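Local coordinates for ESX-1 secretion system protein eccD1 (Mycobacterium tuberculosis, PDB 4KV2) that forms part of the ESX-1 type VII secretion system, which delivers virulence factors such as EsxA and EsxB to host cells during infection, at residues Y30-V35 with V60-A64. Sequence-based numbering, arbitrary orientation.
Sequences YIDDTV and VWAFA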
loop_
_atom_site.group_PDB
_atom_site.type_symbol
_atom_site.label_atom_id
_atom_site.label_comp_id
_atom_site.label_asym_id
_atom_site.label_seq_id
_atom_site.Cartn_x
_atom_site.Cartn_y
_atom_site.Cartn_z
ATOM N N TYR A 30 3.818 6.106 0.236
ATOM C CA TYR A 30 3.205 4.942 -0.391
ATOM C C TYR A 30 2.880 5.097 -1.861
ATOM O O TYR A 30 2.421 4.148 -2.490
ATOM C CB TYR A 30 1.929 4.518 0.385
ATOM C CG TYR A 30 0.868 5.598 0.449
ATOM C CD1 TYR A 30 -0.079 5.740 -0.568
ATOM C CD2 TYR A 30 0.815 6.466 1.525
ATOM C CE1 TYR A 30 -1.044 6.730 -0.512
ATOM C CE2 TYR A 30 -0.161 7.455 1.608
ATOM C CZ TYR A 30 -1.093 7.576 0.586
ATOM O OH TYR A 30 -2.039 8.567 0.660
ATOM N N ILE A 31 3.136 6.248 -2.457
ATOM C CA ILE A 31 2.693 6.414 -3.841
ATOM C C ILE A 31 3.401 5.463 -4.825
ATOM O O ILE A 31 2.781 4.965 -5.774
ATOM C CB ILE A 31 2.824 7.864 -4.322
ATOM C CG1 ILE A 31 2.191 7.975 -5.726
ATOM C CG2 ILE A 31 4.266 8.310 -4.291
ATOM C CD1 ILE A 31 1.768 9.345 -6.095
ATOM N N ASP A 32 4.686 5.202 -4.604
ATOM C CA ASP A 32 5.446 4.420 -5.587
ATOM C C ASP A 32 4.941 2.969 -5.663
ATOM O O ASP A 32 4.748 2.435 -6.742
ATOM C CB ASP A 32 6.939 4.490 -5.311
ATOM C CG ASP A 32 7.519 5.860 -5.638
ATOM O OD1 ASP A 32 7.176 6.471 -6.707
ATOM O OD2 ASP A 32 8.357 6.307 -4.850
ATOM N N ASP A 33 4.707 2.351 -4.515
ATOM C CA ASP A 33 4.156 1.000 -4.514
ATOM C C ASP A 33 2.655 0.972 -4.942
ATOM O O ASP A 33 2.194 -0.041 -5.481
ATOM C CB ASP A 33 4.395 0.300 -3.178
ATOM C CG ASP A 33 5.852 -0.215 -2.996
ATOM O OD1 ASP A 33 6.730 0.022 -3.866
ATOM O OD2 ASP A 33 6.132 -0.874 -1.975
ATOM N N THR A 34 1.918 2.078 -4.755
ATOM C CA THR A 34 0.551 2.223 -5.300
ATOM C C THR A 34 0.583 2.130 -6.819
ATOM O O THR A 34 -0.202 1.397 -7.434
ATOM C CB THR A 34 -0.135 3.550 -4.847
ATOM O OG1 THR A 34 -0.229 3.581 -3.417
ATOM C CG2 THR A 34 -1.516 3.713 -5.398
ATOM N N VAL A 35 1.514 2.857 -7.429
ATOM C CA VAL A 35 1.666 2.827 -8.880
ATOM C C VAL A 35 2.010 1.404 -9.299
ATOM O O VAL A 35 1.452 0.874 -10.253
ATOM C CB VAL A 35 2.771 3.828 -9.345
ATOM C CG1 VAL A 35 3.128 3.587 -10.796
ATOM C CG2 VAL A 35 2.322 5.255 -9.118
ATOM N N VAL A 60 8.178 12.111 -11.597
ATOM C CA VAL A 60 7.804 11.970 -10.205
ATOM C C VAL A 60 6.313 11.797 -10.172
ATOM O O VAL A 60 5.608 12.682 -10.636
ATOM C CB VAL A 60 8.232 13.239 -9.432
ATOM C CG1 VAL A 60 7.839 13.154 -7.964
ATOM C CG2 VAL A 60 9.734 13.473 -9.588
ATOM N N TRP A 61 5.832 10.667 -9.649
ATOM C CA TRP A 61 4.388 10.380 -9.550
ATOM C C TRP A 61 3.724 11.130 -8.387
ATOM O O TRP A 61 4.320 11.297 -7.337
ATOM C CB TRP A 61 4.144 8.890 -9.358
ATOM C CG TRP A 61 4.389 8.061 -10.582
ATOM C CD1 TRP A 61 5.449 7.263 -10.819
ATOM C CD2 TRP A 61 3.541 7.963 -11.726
ATOM N NE1 TRP A 61 5.323 6.650 -12.049
ATOM C CE2 TRP A 61 4.165 7.086 -12.635
ATOM C CE3 TRP A 61 2.317 8.538 -12.073
ATOM C CZ2 TRP A 61 3.590 6.741 -13.870
ATOM C CZ3 TRP A 61 1.737 8.201 -13.322
ATOM C CH2 TRP A 61 2.388 7.312 -14.198
ATOM N N ALA A 62 2.481 11.567 -8.587
ATOM C CA ALA A 62 1.675 12.179 -7.513
ATOM C C ALA A 62 0.225 11.863 -7.808
ATOM O O ALA A 62 -0.112 11.438 -8.921
ATOM C CB ALA A 62 1.895 13.677 -7.437
ATOM N N PHE A 63 -0.612 12.039 -6.789
ATOM C CA PHE A 63 -2.058 11.958 -6.949
ATOM C C PHE A 63 -2.591 13.328 -7.345
ATOM O O PHE A 63 -2.018 14.366 -6.972
ATOM C CB PHE A 63 -2.730 11.575 -5.661
ATOM C CG PHE A 63 -2.383 10.196 -5.178
ATOM C CD1 PHE A 63 -2.998 9.080 -5.727
ATOM C CD2 PHE A 63 -1.446 10.007 -4.168
ATOM C CE1 PHE A 63 -2.702 7.806 -5.262
ATOM C CE2 PHE A 63 -1.143 8.726 -3.707
ATOM C CZ PHE A 63 -1.784 7.625 -4.256
ATOM N N ALA A 64 -3.667 13.321 -8.112
ATOM C CA ALA A 64 -4.335 14.548 -8.492
ATOM C C ALA A 64 -5.816 14.291 -8.626
ATOM O O ALA A 64 -6.253 13.217 -9.068
ATOM C CB ALA A 64 -3.786 15.078 -9.805
HETATM O O HOH W 1 7.804 8.795 -8.288
#
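Extended torsions in Ile31 (CG1 anti to the backbone N, chi1 -174°, and CD1 roughly trans, chi2 157°) carry CD1 toward the strand, beside the ring of Phe63, which, with CG anti to its own carbonyl carbon, reaches back from the opposite direction. This is part of the hydrophobic core of the ubiquitin-like fold, in which the first turn of helix 31-41 packs against strand 62-64, an outermost strand of the mixed sheet in this chain. The helix segment runs at 76° to the strand; Tyr30, Ile31 and Thr34 gather at Phe63, and Val35 turns to Trp61 just before the strand. Ile31 CD1 sits over one face of the Phe63 ring in a CH-pi contact, 4.1 Å from the centroid, though the exact place of this methyl, and with it that distance, is doubtful because it is modelled too close to the Ala62 backbone. Thr34 CG2 comes to the edge of the same ring, near its plane. Tyr30 crosses Phe63 at about a right angle, with Tyr30 CE1 3.8 Å from Phe63 CE2. Leu90 of the neighbouring strand 86-91 touches Ile31, Val35 and Phe63. One helical turn beyond Ile31, Val35 lays CG2 over a face of the Trp61 indole, 4.0 Å from the centroid of the five-membered ring, while Val35 CG1 lies near Trp61 NE1. The N-cap residue Tyr30 offers its carbonyl O to both Thr34 N and Thr34 OG1; the hydroxyl approaches from above the carbonyl plane. A water bridges the segments, donating to Asp32 OD1 and accepting from Trp61 N at 3.0 Å.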